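Side-chain contacts in aldose 1-epimerase (Escherichia coli, PDB 3NRE), which probably interconverts the alpha and beta anomers of aldose sugars: residues 15-19 with 20-24; 25-29 with 30-34; 40-43 with 44-47; 244-247 with 248-251. One frame throughout, in Å; residues are numbered along the deposited sequence.

Contact 1 of 4, residues 15-19 with 20-24; sequences DVSDQ and GGVIE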
loop_
_atom_site.group_PDB
_atom_site.type_symbol
_atom_site.label_atom_id
_atom_site.label_comp_id
_atom_site.label_asym_id
_atom_site.label_seq_id
_atom_site.Cartn_x
_atom_site.Cartn_y
_atom_site.Cartn_z
ATOM N N ASP A 15 -11.229 1.981 12.137
ATOM C CA ASP A 15 -11.784 0.618 12.115
ATOM C C ASP A 15 -10.850 -0.286 11.296
ATOM O O ASP A 15 -10.394 0.113 10.221
ATOM C CB ASP A 15 -13.157 0.617 11.432
ATOM C CG ASP A 15 -14.284 1.121 12.324
ATOM O OD1 ASP A 15 -14.053 1.461 13.525
ATOM O OD2 ASP A 15 -15.459 1.119 11.844
ATOM N N VAL A 16 -10.593 -1.502 11.796
ATOM C CA VAL A 16 -9.691 -2.463 11.153
ATOM C C VAL A 16 -10.359 -3.818 11.129
ATOM O O VAL A 16 -10.974 -4.201 12.113
ATOM C CB VAL A 16 -8.343 -2.624 11.904
ATOM C CG1 VAL A 16 -7.432 -3.653 11.227
ATOM C CG2 VAL A 16 -7.634 -1.271 12.064
ATOM N N SER A 17 -10.240 -4.537 10.014
ATOM C CA SER A 17 -10.812 -5.860 9.885
ATOM C C SER A 17 -9.749 -6.928 9.885
ATOM O O SER A 17 -8.680 -6.722 9.296
ATOM C CB SER A 17 -11.583 -5.957 8.547
ATOM O OG SER A 17 -12.006 -7.270 8.291
ATOM N N ASP A 18 -10.088 -8.082 10.455
ATOM C CA ASP A 18 -9.205 -9.261 10.348
ATOM C C ASP A 18 -9.194 -9.873 8.945
ATOM O O ASP A 18 -8.394 -10.761 8.682
ATOM C CB ASP A 18 -9.506 -10.341 11.382
ATOM C CG ASP A 18 -10.955 -10.899 11.319
ATOM O OD1 ASP A 18 -11.767 -10.503 10.457
ATOM O OD2 ASP A 18 -11.261 -11.740 12.220
ATOM N N GLN A 19 -10.112 -9.466 8.066
ATOM C CA GLN A 19 -10.145 -9.958 6.690
ATOM C C GLN A 19 -9.131 -9.128 5.909
ATOM O O GLN A 19 -9.385 -7.956 5.555
ATOM C CB GLN A 19 -11.528 -9.799 6.061
ATOM C CG GLN A 19 -12.596 -10.479 6.837
ATOM C CD GLN A 19 -12.407 -11.973 6.985
ATOM O OE1 GLN A 19 -12.494 -12.707 5.997
ATOM N NE2 GLN A 19 -12.186 -12.448 8.221
ATOM N N GLY A 20 -7.956 -9.699 5.688
ATOM C CA GLY A 20 -6.914 -8.993 4.960
ATOM C C GLY A 20 -6.059 -8.022 5.771
ATOM O O GLY A 20 -5.218 -7.336 5.239
ATOM N N GLY A 21 -6.351 -7.851 7.054
ATOM C CA GLY A 21 -5.671 -6.863 7.830
ATOM C C GLY A 21 -5.897 -5.444 7.334
ATOM O O GLY A 21 -5.017 -4.605 7.386
ATOM N N VAL A 22 -7.099 -5.213 6.841
ATOM C CA VAL A 22 -7.425 -3.986 6.163
ATOM C C VAL A 22 -8.001 -2.944 7.110
ATOM O O VAL A 22 -8.717 -3.253 8.064
ATOM C CB VAL A 22 -8.381 -4.211 4.998
ATOM C CG1 VAL A 22 -7.796 -5.249 4.008
ATOM C CG2 VAL A 22 -9.829 -4.634 5.479
ATOM N N ILE A 23 -7.674 -1.698 6.834
ATOM C CA ILE A 23 -8.395 -0.583 7.466
ATOM C C ILE A 23 -9.735 -0.464 6.770
ATOM O O ILE A 23 -9.789 -0.472 5.535
ATOM C CB ILE A 23 -7.631 0.730 7.326
ATOM C CG1 ILE A 23 -6.288 0.584 8.037
ATOM C CG2 ILE A 23 -8.368 1.899 7.997
ATOM C CD1 ILE A 23 -5.365 1.800 7.947
ATOM N N GLU A 24 -10.792 -0.348 7.549
ATOM C CA GLU A 24 -12.178 -0.154 7.019
ATOM C C GLU A 24 -12.726 1.268 7.227
ATOM O O GLU A 24 -13.792 1.598 6.730
ATOM C CB GLU A 24 -13.147 -1.206 7.613
ATOM C CG GLU A 24 -12.808 -2.615 7.118
ATOM C CD GLU A 24 -13.314 -2.942 5.665
ATOM O OE1 GLU A 24 -13.835 -2.034 4.974
ATOM O OE2 GLU A 24 -13.250 -4.147 5.270
HETATM O O HOH W 1 -13.647 -6.648 6.101
#

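Contact 2 of 4, residues 25-29 with 30-34; sequences GFWRD and TTPLL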
loop_
_atom_site.group_PDB
_atom_site.type_symbol
_atom_site.label_atom_id
_atom_site.label_comp_id
_atom_site.label_asym_id
_atom_site.label_seq_id
_atom_site.Cartn_x
_atom_site.Cartn_y
_atom_site.Cartn_z
ATOM N N GLY A 25 -11.994 2.097 7.955
ATOM C CA GLY A 25 -12.313 3.509 8.083
ATOM C C GLY A 25 -11.276 4.228 8.916
ATOM O O GLY A 25 -10.680 3.650 9.800
ATOM N N PHE A 26 -11.090 5.507 8.602
ATOM C CA PHE A 26 -10.253 6.405 9.365
ATOM C C PHE A 26 -10.905 7.777 9.248
ATOM O O PHE A 26 -11.072 8.303 8.132
ATOM C CB PHE A 26 -8.831 6.402 8.780
ATOM C CG PHE A 26 -7.854 7.243 9.538
ATOM C CD1 PHE A 26 -7.951 7.397 10.907
ATOM C CD2 PHE A 26 -6.771 7.815 8.891
ATOM C CE1 PHE A 26 -7.013 8.191 11.609
ATOM C CE2 PHE A 26 -5.840 8.587 9.587
ATOM C CZ PHE A 26 -5.951 8.790 10.915
ATOM N N TRP A 27 -11.338 8.308 10.394
ATOM C CA TRP A 27 -12.145 9.513 10.444
ATOM C C TRP A 27 -11.658 10.491 11.519
ATOM O O TRP A 27 -11.045 10.095 12.498
ATOM C CB TRP A 27 -13.597 9.210 10.792
ATOM C CG TRP A 27 -14.352 8.275 9.920
ATOM C CD1 TRP A 27 -15.161 8.607 8.838
ATOM C CD2 TRP A 27 -14.447 6.849 10.063
ATOM N NE1 TRP A 27 -15.704 7.469 8.310
ATOM C CE2 TRP A 27 -15.277 6.384 9.029
ATOM C CE3 TRP A 27 -13.944 5.938 10.983
ATOM C CZ2 TRP A 27 -15.662 5.036 8.924
ATOM C CZ3 TRP A 27 -14.266 4.579 10.842
ATOM C CH2 TRP A 27 -15.145 4.158 9.840
ATOM N N ARG A 28 -11.891 11.772 11.250
ATOM C CA ARG A 28 -11.757 12.812 12.262
ATOM C C ARG A 28 -13.160 13.337 12.419
ATOM O O ARG A 28 -13.721 13.873 11.469
ATOM C CB ARG A 28 -10.799 13.901 11.801
ATOM C CG ARG A 28 -10.430 14.862 12.926
ATOM C CD ARG A 28 -10.157 16.228 12.371
ATOM N NE ARG A 28 -11.291 16.715 11.578
ATOM C CZ ARG A 28 -11.184 17.182 10.342
ATOM N NH1 ARG A 28 -9.993 17.245 9.763
ATOM N NH2 ARG A 28 -12.268 17.600 9.701
ATOM N N ASP A 29 -13.765 13.120 13.597
ATOM C CA ASP A 29 -15.203 13.369 13.772
ATOM C C ASP A 29 -15.912 12.554 12.674
ATOM O O ASP A 29 -15.602 11.370 12.551
ATOM C CB ASP A 29 -15.533 14.889 13.729
ATOM C CG ASP A 29 -15.051 15.615 14.962
ATOM O OD1 ASP A 29 -15.155 14.993 16.050
ATOM O OD2 ASP A 29 -14.576 16.778 14.857
ATOM N N THR A 30 -16.779 13.167 11.855
ATOM C CA THR A 30 -17.502 12.453 10.790
ATOM C C THR A 30 -16.811 12.576 9.406
ATOM O O THR A 30 -17.326 12.058 8.408
ATOM C CB THR A 30 -18.950 12.928 10.680
ATOM O OG1 THR A 30 -18.957 14.321 10.345
ATOM C CG2 THR A 30 -19.725 12.690 12.031
ATOM N N THR A 31 -15.637 13.207 9.369
ATOM C CA THR A 31 -14.896 13.463 8.127
ATOM C C THR A 31 -13.988 12.264 7.797
ATOM O O THR A 31 -13.135 11.883 8.584
ATOM C CB THR A 31 -13.986 14.747 8.211
ATOM O OG1 THR A 31 -14.761 15.875 8.611
ATOM C CG2 THR A 31 -13.275 15.066 6.836
ATOM N N PRO A 32 -14.186 11.660 6.619
ATOM C CA PRO A 32 -13.339 10.540 6.237
ATOM C C PRO A 32 -12.000 11.006 5.746
ATOM O O PRO A 32 -11.919 11.903 4.890
ATOM C CB PRO A 32 -14.107 9.834 5.136
ATOM C CG PRO A 32 -15.230 10.709 4.755
ATOM C CD PRO A 32 -15.364 11.815 5.739
ATOM N N LEU A 33 -10.969 10.463 6.361
ATOM C CA LEU A 33 -9.586 10.763 5.969
ATOM C C LEU A 33 -9.104 9.799 4.922
ATOM O O LEU A 33 -8.213 10.109 4.124
ATOM C CB LEU A 33 -8.687 10.704 7.205
ATOM C CG LEU A 33 -9.131 11.608 8.364
ATOM C CD1 LEU A 33 -8.227 11.401 9.562
ATOM C CD2 LEU A 33 -9.171 13.133 7.939
ATOM N N LEU A 34 -9.575 8.552 5.042
ATOM C CA LEU A 34 -9.448 7.556 3.993
ATOM C C LEU A 34 -10.872 7.247 3.528
ATOM O O LEU A 34 -11.871 7.485 4.234
ATOM C CB LEU A 34 -8.807 6.267 4.542
ATOM C CG LEU A 34 -7.367 6.242 5.026
ATOM C CD1 LEU A 34 -6.967 4.891 5.635
ATOM C CD2 LEU A 34 -6.427 6.678 3.848
HETATM O O HOH W 2 -12.948 6.379 6.398
#

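Contact 3 of 4, residues 40-43 with 44-47; sequences SGVA and TDAS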
loop_
_atom_site.group_PDB
_atom_site.type_symbol
_atom_site.label_atom_id
_atom_site.label_comp_id
_atom_site.label_asym_id
_atom_site.label_seq_id
_atom_site.Cartn_x
_atom_site.Cartn_y
_atom_site.Cartn_z
ATOM N N SER A 40 -16.933 -5.484 3.497
ATOM C CA SER A 40 -17.464 -6.580 2.650
ATOM C C SER A 40 -16.596 -7.826 2.750
ATOM O O SER A 40 -17.029 -8.905 2.342
ATOM C CB SER A 40 -17.490 -6.134 1.189
ATOM O OG SER A 40 -16.163 -5.928 0.740
ATOM N N GLY A 41 -15.377 -7.681 3.282
ATOM C CA GLY A 41 -14.358 -8.753 3.316
ATOM C C GLY A 41 -13.534 -8.857 2.039
ATOM O O GLY A 41 -12.696 -9.784 1.877
ATOM N N VAL A 42 -13.745 -7.898 1.111
ATOM C CA VAL A 42 -12.981 -7.794 -0.101
ATOM C C VAL A 42 -12.061 -6.567 0.057
ATOM O O VAL A 42 -12.517 -5.427 0.281
ATOM C CB VAL A 42 -13.913 -7.621 -1.313
ATOM C CG1 VAL A 42 -13.061 -7.455 -2.587
ATOM C CG2 VAL A 42 -14.923 -8.853 -1.406
ATOM N N ALA A 43 -10.770 -6.823 0.014
ATOM C CA ALA A 43 -9.770 -5.778 0.316
ATOM C C ALA A 43 -9.832 -4.550 -0.584
ATOM O O ALA A 43 -9.578 -3.433 -0.126
ATOM C CB ALA A 43 -8.350 -6.373 0.327
ATOM N N THR A 44 -10.182 -4.751 -1.849
ATOM C CA THR A 44 -10.307 -3.641 -2.797
ATOM C C THR A 44 -11.536 -2.764 -2.546
ATOM O O THR A 44 -11.703 -1.730 -3.210
ATOM C CB THR A 44 -10.290 -4.139 -4.256
ATOM O OG1 THR A 44 -11.322 -5.112 -4.450
ATOM C CG2 THR A 44 -8.900 -4.730 -4.594
ATOM N N ASP A 45 -12.380 -3.153 -1.590
ATOM C CA ASP A 45 -13.492 -2.304 -1.131
ATOM C C ASP A 45 -13.182 -1.595 0.184
ATOM O O ASP A 45 -14.037 -0.870 0.670
ATOM C CB ASP A 45 -14.745 -3.111 -0.892
ATOM C CG ASP A 45 -15.347 -3.703 -2.144
ATOM O OD1 ASP A 45 -15.197 -3.107 -3.247
ATOM O OD2 ASP A 45 -16.070 -4.725 -1.960
ATOM N N ALA A 46 -11.986 -1.798 0.722
ATOM C CA ALA A 46 -11.619 -1.278 2.055
ATOM C C ALA A 46 -10.978 0.104 1.966
ATOM O O ALA A 46 -10.993 0.729 0.917
ATOM C CB ALA A 46 -10.667 -2.222 2.740
ATOM N N SER A 47 -10.497 0.607 3.082
ATOM C CA SER A 47 -9.793 1.916 3.121
ATOM C C SER A 47 -8.296 1.821 2.832
ATOM O O SER A 47 -7.696 2.798 2.396
ATOM C CB SER A 47 -9.948 2.548 4.509
ATOM O OG SER A 47 -11.297 2.598 4.863
#

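Contact 4 of 4, residues 244-247 with 248-251; sequences KGYA and FDFF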
loop_
_atom_site.group_PDB
_atom_site.type_symbol
_atom_site.label_atom_id
_atom_site.label_comp_id
_atom_site.label_asym_id
_atom_site.label_seq_id
_atom_site.Cartn_x
_atom_site.Cartn_y
_atom_site.Cartn_z
ATOM N N LYS A 244 -17.685 0.976 -13.651
ATOM C CA LYS A 244 -18.906 1.725 -14.000
ATOM C C LYS A 244 -19.453 2.510 -12.797
ATOM O O LYS A 244 -20.067 3.567 -12.980
ATOM C CB LYS A 244 -19.997 0.814 -14.614
ATOM N N GLY A 245 -19.218 2.030 -11.578
ATOM C CA GLY A 245 -19.586 2.814 -10.390
ATOM C C GLY A 245 -18.522 3.800 -9.905
ATOM O O GLY A 245 -18.396 4.012 -8.674
ATOM N N TYR A 246 -17.751 4.392 -10.839
ATOM C CA TYR A 246 -16.644 5.282 -10.457
ATOM C C TYR A 246 -16.825 6.711 -10.921
ATOM O O TYR A 246 -16.989 6.977 -12.115
ATOM C CB TYR A 246 -15.292 4.731 -10.926
ATOM C CG TYR A 246 -14.092 5.530 -10.478
ATOM C CD1 TYR A 246 -13.656 5.510 -9.161
ATOM C CD2 TYR A 246 -13.367 6.294 -11.380
ATOM C CE1 TYR A 246 -12.567 6.241 -8.762
ATOM C CE2 TYR A 246 -12.230 7.025 -10.973
ATOM C CZ TYR A 246 -11.858 7.009 -9.684
ATOM O OH TYR A 246 -10.739 7.703 -9.296
ATOM N N ALA A 247 -16.767 7.639 -9.959
ATOM C CA ALA A 247 -17.058 9.045 -10.213
ATOM C C ALA A 247 -15.907 9.932 -9.781
ATOM O O ALA A 247 -16.126 11.081 -9.414
ATOM C CB ALA A 247 -18.323 9.445 -9.464
ATOM N N PHE A 248 -14.687 9.388 -9.798
ATOM C CA PHE A 248 -13.485 10.129 -9.388
ATOM C C PHE A 248 -13.636 10.555 -7.926
ATOM O O PHE A 248 -13.330 11.684 -7.566
ATOM C CB PHE A 248 -13.247 11.362 -10.303
ATOM C CG PHE A 248 -12.884 11.001 -11.720
ATOM C CD1 PHE A 248 -11.662 10.445 -12.010
ATOM C CD2 PHE A 248 -13.783 11.231 -12.766
ATOM C CE1 PHE A 248 -11.323 10.093 -13.308
ATOM C CE2 PHE A 248 -13.462 10.878 -14.079
ATOM C CZ PHE A 248 -12.227 10.314 -14.354
ATOM N N ASP A 249 -14.106 9.635 -7.094
ATOM C CA ASP A 249 -14.393 9.905 -5.691
ATOM C C ASP A 249 -13.266 9.401 -4.784
ATOM O O ASP A 249 -13.305 9.641 -3.575
ATOM C CB ASP A 249 -15.744 9.264 -5.287
ATOM C CG ASP A 249 -15.876 7.823 -5.768
ATOM O OD1 ASP A 249 -15.825 7.534 -7.020
ATOM O OD2 ASP A 249 -16.049 6.952 -4.880
ATOM N N PHE A 250 -12.299 8.660 -5.351
ATOM C CA PHE A 250 -11.071 8.263 -4.647
ATOM C C PHE A 250 -9.887 8.096 -5.562
ATOM O O PHE A 250 -10.001 8.007 -6.761
ATOM C CB PHE A 250 -11.219 6.944 -3.850
ATOM C CG PHE A 250 -11.352 5.701 -4.746
ATOM C CD1 PHE A 250 -10.223 5.064 -5.265
ATOM C CD2 PHE A 250 -12.607 5.271 -5.150
ATOM C CE1 PHE A 250 -10.370 3.919 -6.138
ATOM C CE2 PHE A 250 -12.728 4.128 -6.001
ATOM C CZ PHE A 250 -11.613 3.517 -6.476
ATOM N N PHE A 251 -8.732 8.064 -4.943
ATOM C CA PHE A 251 -7.457 7.742 -5.618
ATOM C C PHE A 251 -6.582 7.051 -4.607
ATOM O O PHE A 251 -6.860 7.078 -3.433
ATOM C CB PHE A 251 -6.717 8.987 -6.136
ATOM C CG PHE A 251 -6.065 9.795 -5.059
ATOM C CD1 PHE A 251 -6.829 10.677 -4.285
ATOM C CD2 PHE A 251 -4.690 9.672 -4.792
ATOM C CE1 PHE A 251 -6.235 11.434 -3.262
ATOM C CE2 PHE A 251 -4.093 10.418 -3.790
ATOM C CZ PHE A 251 -4.874 11.311 -3.017
HETATM O O HOH W 3 -16.035 4.452 -6.290
#

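Contact 1 of 4, residues 15-19 with 20-24
The beta hairpin that leads from strand 12-17 into strand 22-28 sets Val16 against Ile23 as an antiparallel non-hydrogen-bonded pair and reverses at Gly20 and Gly21. Ser17 N donates to Val22 O at 2.8 Å and Glu24 N to Asp15 O at 2.7 Å. The return bond from Val22 N to Ser17 O is weak. Beside this backbone ladder, Ser17 CB lies 3.8 Å from Val22 CG2 and also packs on Glu24 CG. Ser17 holds its OG anti to the backbone N (chi1 172°), which turns the oxygen toward the bend; there Gln19 N donates to it at 2.9 Å and forms an ST turn. A water ties that OG to Glu24 OE2, with 2.7 Å between the water oxygen and OE2, while Glu24 OE1 accepts from the backbone N of Lys39. Gln19 NE2 drops onto Asp18 OD1 from above the carboxylate, 3.0 Å away, and OD1 also receives the backbone N of Thr3. At Gly20 any CB would collide with Gln19 O. The arrangement is that of an antiparallel beta hairpin whose connection combines an ST turn with two glycines, in a protein built almost wholly of antiparallel sheets.

Contact 2 of 4, residues 25-29 with 30-34
Phe26 packs upon Leu33 and Leu34 across a tight hairpin, and its side chain can be traced outward atom by atom. CB comes first, 4.0 Å from Leu34 CD1, and Leu34 CG stands at the edge of the ring, near its plane. Further out, Phe26 CD2 meets Leu33 CB at 3.9 Å. CE2 and CZ lie beneath the methyl Leu33 CD1, which sits 3.7 Å from the ring centroid and only 13° off the normal, a CH-pi contact over the centre of one face. The anti placement of Phe26 CG relative to the backbone N (chi1 -177°) extends the ring beneath that methyl. Leu33 then reaches Tyr220, Ile222 and Val288, so it joins this hairpin to strands 220-227 and 279-290, while Phe26 packs on Leu14. Trp27 projects from the other side of the strand: its CD1 is 3.7 Å from Pro32 CA, while Lys13 makes a cation-pi contact with the indole. Leu33 N gives Phe26 O a bond of 2.8 Å, and a water spans Phe26 N and Leu34 O. Nearer the bend, Arg28 N binds Thr31 O at 2.9 Å and Thr31 N returns the bond to Arg28 O, closing a type II' beta turn typical of two-residue beta hairpins.

Contact 3 of 4, residues 40-43 with 44-47
Val42 O and Ala43 O each receive an amide three residues on, from Asp45 N at 2.9 Å and from Ala46 N at 3.0 Å. The pattern is that of a short 3-10 turn, and it brings Asp45 round to face Ser40. Ser40 OG, held between its own backbone N and carbonyl carbon (chi1 65°), donates to Asp45 OD2 at 3.0 Å and meets the anti lone pair, the one directed away from OD1. The same hydroxyl accepts from Val42 N at 3.1 Å, which makes an ST turn running straight into the 3-10 segment: one oxygen therefore serves two bonds and couples both turns in the loop between strands 31-32 and 48-51. Asp45 CB rests 3.4 Å from Val42 O, and OD2 passes alongside Val42 CB. With the carboxylate of Asp45 cut back to an alanine, the Ser40 hydroxyl would probably lose its acceptor and be less firmly fixed in rotation. Val42 CG1 also touches Thr44 OG1 at 3.5 Å, the two side chains crossing at a slant. Ala46 CB lies against Ala43 O, 3.3 Å away, and both alanines pack on Val22 of the neighbouring hairpin. Arg35 NH2 binds the carbonyls of Thr44 and Ala46.

Contact 4 of 4, residues 244-247 with 248-251
Tyr246 directs its CG anti to the backbone N (chi1 -175°) while Phe250 tucks its own between N and carbonyl carbon, and together these choices bring the edge of the tyrosine to the face of the phenylalanine. Tyr246 CE1 stands 3.5 Å from Phe250 CE2, over the rim of that ring, with the planes at 71° in an edge-to-face pair. Tyr246 also turns an edge toward the face of Phe248, here in an offset arrangement with planes 63° apart, and its CE2 touches Phe248 CD1 at 3.6 Å. One face of the tyrosine is covered by backbone: Phe248 N lies over the ring centre, and Phe248 CA comes within 3.5 Å of Tyr246 CZ. The three residues thus form an aromatic cluster at the entry to strand 250-256, where the chain leaves a loop and enters the sheet. At the end of the tyrosine, OH donates to Phe250 O at 2.7 Å, almost in line with the carbonyl and in the plane of the phenol ring. A leucine in place of Tyr246 would remove the hydroxyl and the flat edge, so Phe250 O would probably lose this donor and the rings of Phe248 and Phe250 the aromatic edge each now meets. Asp249 adds a polar tie, its OD1 accepting from Ala247 N at 3.1 Å, nearly along the C-O bond. A water donates to Asp249 OD2 at 2.9 Å. Beyond the loop, Phe250 takes a cation-pi contact from Arg35 and an edge-to-face neighbour in Tyr151.

Contact 1 is the buried member of the set, whereas contacts 2, 3 and 4 are each partly buried and mix covered with exposed residues. Contacts 1 and 2 share strand 22-28 and follow each other through one four-stranded sheet, with Asp15 N probably bonded to Gly25 O across their border. Contact 3 lies in the loop beside contact 1, their centres about 8 Å apart, and Ser47 N probably bonds Ile23 O. Contact 4 stands apart, where a loop enters strand 250-256 of another sheet, and touches none of the others. Chemistry follows place: serine-centred turns in contacts 1 and 3, a methyl over a ring in contact 2, aromatic rings in contact 4.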